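Long-range contact in putative archaeal ammonia monooxygenase subunit B (Candidatus Nitrosocaldus yellowstonii, PDB 4O65), which probably forms the soluble, copper-binding cupredoxin part of a membrane monooxygenase that oxidises ammonia: residues A[118-130]-A[141-155]. Sequence-based numbering, arbitrary orientation.
Sequences SALEPGTYHAHTQ and GPGMSIVVEGEPTEK. With CU (copper (II) ion), chain B.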
ATOM      1  N   SER A 118      -5.748   1.366   0.175  1.00 17.78           N
ATOM      2  CA  SER A 118      -6.918   1.853   0.889  1.00 17.61           C
ATOM      3  C   SER A 118      -6.649   1.777   2.404  1.00 18.05           C
ATOM      4  O   SER A 118      -6.194   0.727   2.918  1.00 19.51           O
ATOM      5  CB  SER A 118      -8.108   0.936   0.575  1.00 18.18           C
ATOM      6  OG  SER A 118      -9.176   1.352   1.398  1.00 17.94           O
ATOM      7  N   ALA A 119      -6.848   2.880   3.120  1.00 17.77           N
ATOM      8  CA  ALA A 119      -6.801   2.825   4.591  1.00 18.00           C
ATOM      9  C   ALA A 119      -8.055   2.141   5.104  1.00 19.15           C
ATOM     10  O   ALA A 119      -9.192   2.581   4.798  1.00 18.98           O
ATOM     11  CB  ALA A 119      -6.754   4.248   5.151  1.00 19.27           C
ATOM     12  N   LEU A 120      -7.881   1.107   5.932  1.00 18.67           N
ATOM     13  CA  LEU A 120      -9.066   0.369   6.472  1.00 19.35           C
ATOM     14  C   LEU A 120      -9.471   0.765   7.891  1.00 20.47           C
ATOM     15  O   LEU A 120     -10.686   0.737   8.261  1.00 20.51           O
ATOM     16  CB  LEU A 120      -8.799  -1.144   6.423  1.00 20.76           C
ATOM     17  CG  LEU A 120      -8.476  -1.763   5.080  1.00 21.78           C
ATOM     18  CD1 LEU A 120      -8.220  -3.268   5.232  1.00 23.69           C
ATOM     19  CD2 LEU A 120      -9.626  -1.529   4.096  1.00 22.65           C
ATOM     20  N   GLU A 121      -8.498   1.161   8.717  1.00 20.65           N
ATOM     21  CA  GLU A 121      -8.793   1.354  10.139  1.00 21.45           C
ATOM     22  C   GLU A 121      -8.202   2.645  10.637  1.00 21.99           C
ATOM     23  O   GLU A 121      -7.087   3.064  10.164  1.00 22.30           O
ATOM     24  CB  GLU A 121      -8.262   0.135  10.966  1.00 24.14           C
ATOM     25  CG  GLU A 121      -8.593  -1.214  10.341  1.00 23.61           C
ATOM     26  CD  GLU A 121     -10.094  -1.530  10.336  1.00 28.28           C
ATOM     27  OE1 GLU A 121     -10.835  -0.880  11.093  1.00 27.69           O
ATOM     28  OE2 GLU A 121     -10.523  -2.438   9.583  1.00 29.51           O
ATOM     29  N   PRO A 122      -8.912   3.312  11.553  1.00 22.44           N
ATOM     30  CA  PRO A 122      -8.470   4.602  12.029  1.00 23.73           C
ATOM     31  C   PRO A 122      -7.172   4.471  12.860  1.00 24.29           C
ATOM     32  O   PRO A 122      -6.913   3.403  13.452  1.00 25.32           O
ATOM     33  CB  PRO A 122      -9.653   5.093  12.884  1.00 24.84           C
ATOM     34  CG  PRO A 122     -10.189   3.856  13.445  1.00 25.66           C
ATOM     35  CD  PRO A 122     -10.146   2.889  12.263  1.00 23.35           C
ATOM     36  N   GLY A 123      -6.368   5.524  12.828  1.00 25.34           N
ATOM     37  CA  GLY A 123      -5.154   5.546  13.608  1.00 26.98           C
ATOM     38  C   GLY A 123      -4.148   6.514  13.021  1.00 25.83           C
ATOM     39  O   GLY A 123      -4.383   7.134  11.982  1.00 25.06           O
ATOM     40  N   THR A 124      -3.021   6.616  13.707  1.00 25.39           N
ATOM     41  CA  THR A 124      -1.925   7.479  13.261  1.00 27.52           C
ATOM     42  C   THR A 124      -0.806   6.532  12.936  1.00 25.39           C
ATOM     43  O   THR A 124      -0.407   5.721  13.772  1.00 25.51           O
ATOM     44  CB  THR A 124      -1.520   8.495  14.344  1.00 29.56           C
ATOM     45  OG1 THR A 124      -2.513   9.515  14.409  1.00 32.72           O
ATOM     46  CG2 THR A 124      -0.173   9.142  13.973  1.00 31.25           C
ATOM     47  N   TYR A 125      -0.336   6.571  11.687  1.00 24.00           N
ATOM     48  CA  TYR A 125       0.596   5.547  11.182  1.00 24.60           C
ATOM     49  C   TYR A 125       1.889   6.218  10.744  1.00 24.72           C
ATOM     50  O   TYR A 125       1.856   7.272  10.124  1.00 28.41           O
ATOM     51  CB  TYR A 125       0.006   4.794   9.955  1.00 22.57           C
ATOM     52  CG  TYR A 125      -1.300   4.082  10.241  1.00 23.35           C
ATOM     53  CD1 TYR A 125      -1.287   2.765  10.737  1.00 25.15           C
ATOM     54  CD2 TYR A 125      -2.536   4.708  10.016  1.00 22.79           C
ATOM     55  CE1 TYR A 125      -2.470   2.092  11.015  1.00 25.95           C
ATOM     56  CE2 TYR A 125      -3.720   4.040  10.327  1.00 23.19           C
ATOM     57  CZ  TYR A 125      -3.680   2.746  10.803  1.00 25.40           C
ATOM     58  OH  TYR A 125      -4.836   2.062  11.117  1.00 25.63           O
ATOM     59  N   HIS A 126       3.030   5.625  11.063  1.00 23.93           N
ATOM     60  CA  HIS A 126       4.262   6.118  10.486  1.00 23.88           C
ATOM     61  C   HIS A 126       4.573   5.121   9.390  1.00 22.69           C
ATOM     62  O   HIS A 126       4.903   3.966   9.642  1.00 24.18           O
ATOM     63  CB  HIS A 126       5.380   6.180  11.535  1.00 29.66           C
ATOM     64  CG  HIS A 126       6.484   7.149  11.156  1.00 34.03           C
ATOM     65  ND1 HIS A 126       7.758   6.748  10.814  1.00 35.44           N
ATOM     66  CD2 HIS A 126       6.463   8.558  11.018  1.00 36.74           C
ATOM     67  CE1 HIS A 126       8.497   7.856  10.510  1.00 38.02           C
ATOM     68  NE2 HIS A 126       7.696   8.944  10.614  1.00 38.44           N
ATOM     69  N   ALA A 127       4.330   5.505   8.147  1.00 20.33           N
ATOM     70  CA  ALA A 127       4.357   4.559   7.032  1.00 18.68           C
ATOM     71  C   ALA A 127       5.632   4.708   6.225  1.00 18.10           C
ATOM     72  O   ALA A 127       6.103   5.848   6.018  1.00 20.61           O
ATOM     73  CB  ALA A 127       3.180   4.879   6.104  1.00 19.35           C
ATOM     74  N   HIS A 128       6.119   3.569   5.710  1.00 17.21           N
ATOM     75  CA  HIS A 128       7.358   3.521   4.917  1.00 17.74           C
ATOM     76  C   HIS A 128       7.138   2.605   3.776  1.00 17.09           C
ATOM     77  O   HIS A 128       6.524   1.518   3.914  1.00 18.12           O
ATOM     78  CB  HIS A 128       8.495   2.863   5.704  1.00 17.38           C
ATOM     79  CG  HIS A 128       8.860   3.557   6.997  1.00 19.73           C
ATOM     80  ND1 HIS A 128      10.075   4.172   7.187  1.00 21.17           N
ATOM     81  CD2 HIS A 128       8.189   3.603   8.252  1.00 21.58           C
ATOM     82  CE1 HIS A 128      10.142   4.652   8.474  1.00 22.36           C
ATOM     83  NE2 HIS A 128       9.000   4.290   9.117  1.00 22.53           N
ATOM     84  N   THR A 129       7.721   2.955   2.642  1.00 16.96           N
ATOM     85  CA  THR A 129       7.876   1.919   1.600  1.00 15.96           C
ATOM     86  C   THR A 129       8.753   0.792   2.156  1.00 16.39           C
ATOM     87  O   THR A 129       9.827   1.052   2.715  1.00 16.70           O
ATOM     88  CB  THR A 129       8.591   2.493   0.356  1.00 17.52           C
ATOM     89  OG1 THR A 129       7.785   3.551  -0.178  1.00 16.63           O
ATOM     90  CG2 THR A 129       8.728   1.405  -0.710  1.00 17.40           C
ATOM     91  N   GLN A 130       8.329  -0.460   1.968  1.00 15.65           N
ATOM     92  CA  GLN A 130       9.191  -1.594   2.349  1.00 15.95           C
ATOM     93  C   GLN A 130       9.574  -2.408   1.123  1.00 16.63           C
ATOM     94  O   GLN A 130       8.704  -2.900   0.380  1.00 17.93           O
ATOM     95  CB  GLN A 130       8.370  -2.500   3.319  1.00 17.62           C
ATOM     96  CG  GLN A 130       9.188  -3.736   3.730  1.00 18.66           C
ATOM     97  CD  GLN A 130       8.516  -4.612   4.750  1.00 22.42           C
ATOM     98  OE1 GLN A 130       8.733  -5.894   4.770  1.00 24.96           O
ATOM     99  NE2 GLN A 130       7.744  -4.010   5.611  1.00 20.17           N
ATOM    100  N   GLY A 141      12.114   2.803   3.204  1.00 18.43           N
ATOM    101  CA  GLY A 141      12.327   4.212   2.831  1.00 19.09           C
ATOM    102  C   GLY A 141      12.017   5.085   4.058  1.00 20.48           C
ATOM    103  O   GLY A 141      11.624   4.595   5.130  1.00 20.67           O
ATOM    104  N   PRO A 142      12.165   6.403   3.901  1.00 21.88           N
ATOM    105  CA  PRO A 142      11.928   7.398   4.940  1.00 24.14           C
ATOM    106  C   PRO A 142      10.462   7.305   5.391  1.00 25.03           C
ATOM    107  O   PRO A 142       9.577   7.011   4.607  1.00 26.23           O
ATOM    108  CB  PRO A 142      12.084   8.745   4.165  1.00 25.35           C
ATOM    109  CG  PRO A 142      12.922   8.442   3.011  1.00 25.88           C
ATOM    110  CD  PRO A 142      12.685   6.987   2.651  1.00 22.41           C
ATOM    111  N   GLY A 143      10.195   7.489   6.657  1.00 28.47           N
ATOM    112  CA  GLY A 143       8.761   7.357   7.030  1.00 27.79           C
ATOM    113  C   GLY A 143       7.986   8.635   6.754  1.00 28.24           C
ATOM    114  O   GLY A 143       8.582   9.682   6.485  1.00 27.68           O
ATOM    115  N   MET A 144       6.656   8.556   6.816  1.00 24.18           N
ATOM    116  CA  MET A 144       5.854   9.770   6.911  1.00 25.38           C
ATOM    117  C   MET A 144       4.634   9.470   7.770  1.00 24.18           C
ATOM    118  O   MET A 144       4.077   8.366   7.696  1.00 22.36           O
ATOM    119  CB  MET A 144       5.431  10.144   5.507  1.00 28.36           C
ATOM    120  CG  MET A 144       4.142  10.865   5.512  1.00 34.54           C
ATOM    121  SD  MET A 144       4.815  12.498   5.416  1.00 43.64           S
ATOM    122  CE  MET A 144       4.289  12.652   3.734  1.00 35.48           C
ATOM    123  N   SER A 145       4.282  10.407   8.647  1.00 24.02           N
ATOM    124  CA  SER A 145       3.120  10.239   9.508  1.00 25.10           C
ATOM    125  C   SER A 145       1.810  10.464   8.735  1.00 23.75           C
ATOM    126  O   SER A 145       1.673  11.452   8.037  1.00 24.23           O
ATOM    127  CB  SER A 145       3.245  11.143  10.747  1.00 27.95           C
ATOM    128  OG  SER A 145       2.131  10.913  11.587  1.00 32.93           O
ATOM    129  N   ILE A 146       0.897   9.483   8.790  1.00 22.63           N
ATOM    130  CA  ILE A 146      -0.402   9.606   8.111  1.00 22.37           C
ATOM    131  C   ILE A 146      -1.486   9.371   9.153  1.00 21.29           C
ATOM    132  O   ILE A 146      -1.489   8.326   9.831  1.00 22.46           O
ATOM    133  CB  ILE A 146      -0.530   8.569   6.974  1.00 22.92           C
ATOM    134  CG1 ILE A 146       0.625   8.793   5.957  1.00 24.59           C
ATOM    135  CG2 ILE A 146      -1.928   8.665   6.327  1.00 24.37           C
ATOM    136  CD1 ILE A 146       0.664   7.751   4.847  1.00 27.23           C
ATOM    137  N   VAL A 147      -2.413  10.299   9.242  1.00 23.10           N
ATOM    138  CA  VAL A 147      -3.552  10.146  10.205  1.00 23.69           C
ATOM    139  C   VAL A 147      -4.772   9.671   9.414  1.00 22.70           C
ATOM    140  O   VAL A 147      -5.157  10.316   8.440  1.00 24.44           O
ATOM    141  CB  VAL A 147      -3.877  11.473  10.901  1.00 26.16           C
ATOM    142  CG1 VAL A 147      -5.019  11.301  11.913  1.00 26.91           C
ATOM    143  CG2 VAL A 147      -2.633  11.995  11.626  1.00 28.15           C
ATOM    144  N   VAL A 148      -5.382   8.595   9.879  1.00 22.53           N
ATOM    145  CA  VAL A 148      -6.618   8.073   9.251  1.00 21.11           C
ATOM    146  C   VAL A 148      -7.756   8.242  10.259  1.00 22.73           C
ATOM    147  O   VAL A 148      -7.665   7.763  11.404  1.00 22.62           O
ATOM    148  CB  VAL A 148      -6.489   6.602   8.859  1.00 19.80           C
ATOM    149  CG1 VAL A 148      -7.785   6.137   8.151  1.00 19.83           C
ATOM    150  CG2 VAL A 148      -5.242   6.354   7.947  1.00 19.67           C
ATOM    151  N   GLU A 149      -8.819   8.910   9.833  1.00 22.58           N
ATOM    152  CA  GLU A 149      -9.997   9.078  10.707  1.00 26.27           C
ATOM    153  C   GLU A 149     -11.173   8.281  10.192  1.00 25.74           C
ATOM    154  O   GLU A 149     -11.237   7.899   9.024  1.00 23.71           O
ATOM    155  CB  GLU A 149     -10.401  10.542  10.768  1.00 29.52           C
ATOM    156  CG  GLU A 149      -9.275  11.424  11.249  1.00 37.03           C
ATOM    157  CD  GLU A 149      -9.724  12.857  11.357  1.00 45.56           C
ATOM    158  OE1 GLU A 149      -9.935  13.526  10.321  1.00 49.87           O
ATOM    159  OE2 GLU A 149      -9.876  13.314  12.491  1.00 51.34           O
ATOM    160  N   GLY A 150     -12.139   8.050  11.061  1.00 25.54           N
ATOM    161  CA  GLY A 150     -13.379   7.432  10.578  1.00 25.59           C
ATOM    162  C   GLY A 150     -13.658   6.056  11.117  1.00 25.56           C
ATOM    163  O   GLY A 150     -12.846   5.468  11.859  1.00 25.98           O
ATOM    164  N   GLU A 151     -14.818   5.520  10.750  1.00 24.37           N
ATOM    165  CA  GLU A 151     -15.233   4.264  11.384  1.00 26.81           C
ATOM    166  C   GLU A 151     -14.381   3.107  10.895  1.00 24.64           C
ATOM    167  O   GLU A 151     -13.881   3.088   9.733  1.00 23.35           O
ATOM    168  CB  GLU A 151     -16.729   4.015  11.204  1.00 30.36           C
ATOM    169  CG  GLU A 151     -17.105   3.692   9.793  1.00 30.40           C
ATOM    170  CD  GLU A 151     -18.621   3.643   9.600  1.00 38.97           C
ATOM    171  OE1 GLU A 151     -19.388   4.065  10.496  1.00 38.99           O
ATOM    172  OE2 GLU A 151     -19.035   3.179   8.533  1.00 38.29           O
ATOM    173  N   PRO A 152     -14.173   2.117  11.772  1.00 24.47           N
ATOM    174  CA  PRO A 152     -13.422   0.925  11.382  1.00 24.67           C
ATOM    175  C   PRO A 152     -14.091   0.221  10.214  1.00 23.60           C
ATOM    176  O   PRO A 152     -15.317   0.150  10.165  1.00 24.23           O
ATOM    177  CB  PRO A 152     -13.490   0.032  12.655  1.00 26.39           C
ATOM    178  CG  PRO A 152     -13.647   1.024  13.739  1.00 29.86           C
ATOM    179  CD  PRO A 152     -14.567   2.100  13.203  1.00 27.27           C
ATOM    180  N   THR A 153     -13.321  -0.321   9.288  1.00 20.79           N
ATOM    181  CA  THR A 153     -13.871  -1.051   8.151  1.00 21.13           C
ATOM    182  C   THR A 153     -14.007  -2.527   8.590  1.00 23.06           C
ATOM    183  O   THR A 153     -13.023  -3.175   9.023  1.00 23.42           O
ATOM    184  CB  THR A 153     -12.974  -0.944   6.910  1.00 20.74           C
ATOM    185  OG1 THR A 153     -12.729   0.445   6.675  1.00 20.30           O
ATOM    186  CG2 THR A 153     -13.621  -1.574   5.658  1.00 21.33           C
ATOM    187  N   GLU A 154     -15.200  -3.057   8.412  1.00 24.34           N
ATOM    188  CA  GLU A 154     -15.475  -4.457   8.763  1.00 29.61           C
ATOM    189  C   GLU A 154     -14.825  -5.430   7.785  1.00 30.03           C
ATOM    190  O   GLU A 154     -14.505  -5.106   6.607  1.00 29.44           O
ATOM    191  CB  GLU A 154     -16.999  -4.674   8.784  1.00 34.35           C
ATOM    192  CG  GLU A 154     -17.572  -4.690   7.356  1.00 41.16           C
ATOM    193  CD  GLU A 154     -19.099  -4.645   7.269  1.00 51.89           C
ATOM    194  OE1 GLU A 154     -19.676  -5.506   6.577  1.00 57.30           O
ATOM    195  OE2 GLU A 154     -19.737  -3.754   7.872  1.00 59.41           O
ATOM    196  N   LYS A 155     -14.513  -6.618   8.275  1.00 27.31           N
ATOM    197  CA  LYS A 155     -13.993  -7.665   7.389  1.00 28.88           C
ATOM    198  C   LYS A 155     -15.005  -8.818   7.427  1.00 26.17           C
ATOM    199  O   LYS A 155     -15.710  -8.939   8.409  1.00 26.39           O
ATOM    200  CB  LYS A 155     -12.642  -8.189   7.905  1.00 32.65           C
ATOM    201  CG  LYS A 155     -11.518  -7.137   7.831  1.00 40.73           C
ATOM    202  CD  LYS A 155     -10.199  -7.634   8.431  1.00 42.86           C
ATOM    203  CE  LYS A 155      -9.040  -6.694   8.091  1.00 45.35           C
ATOM    204  NZ  LYS A 155      -9.319  -5.288   8.477  1.00 42.07           N
TER
HETATM  205 CU    CU B 201       8.339   4.955  10.871  0.70 36.51          CU
HETATM  206  O   HOH W   1       8.508   3.390  12.238  1.00 44.34           O
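H128 ND1 donates to G141 O at 2.6 Å, and the bond is nearly straight at 163°. The carbonyl lies at the ring edge, in the ring plane, so it fixes the rotation of the imidazole and leaves NE2 for copper. It may also make the ring a more electron-rich ligand. The copper (II) ion is held by H128 NE2 at 2.0 Å, H126 ND1 at 1.9 Å and a water. G143 CA packs over one face of the H128 ring, 3.5 Å from its centroid, in a CH-pi contact. CG of H126 is anti to the backbone N (chi1 -158°), which swings the ring toward the 141-155 segment, with M144 N above one face near the rim.

At the far end, L120 O accepts two bonds from T153. T153 OG1 meets L120 O at 2.6 Å, in the carbonyl plane and on a lone pair, and the backbone N approaches closer to the C=O direction. E121 is bent at chi2 (-67°), which brings its carboxylate back to T153 and K155. E121 OE2 forms a salt bridge with K155 NZ at 3.3 Å; that amine also bonds N89 O.

Between these ends, G123, Y125 and A127 exchange paired backbone hydrogen bonds with V148, I146 and M144. On their side of the sheet, V148 CG2 meets Y125 CE2 at 3.7 Å, while CG1 touches A119 CB. Y125 OH donates to E121 O. W91 of strand 91-97 also packs on V148 and A119. T124 and V147 lie side by side on the other face, which also carries H126. The arrangement is an antiparallel beta hairpin of the cupredoxin fold, with a two-histidine copper site on one strand.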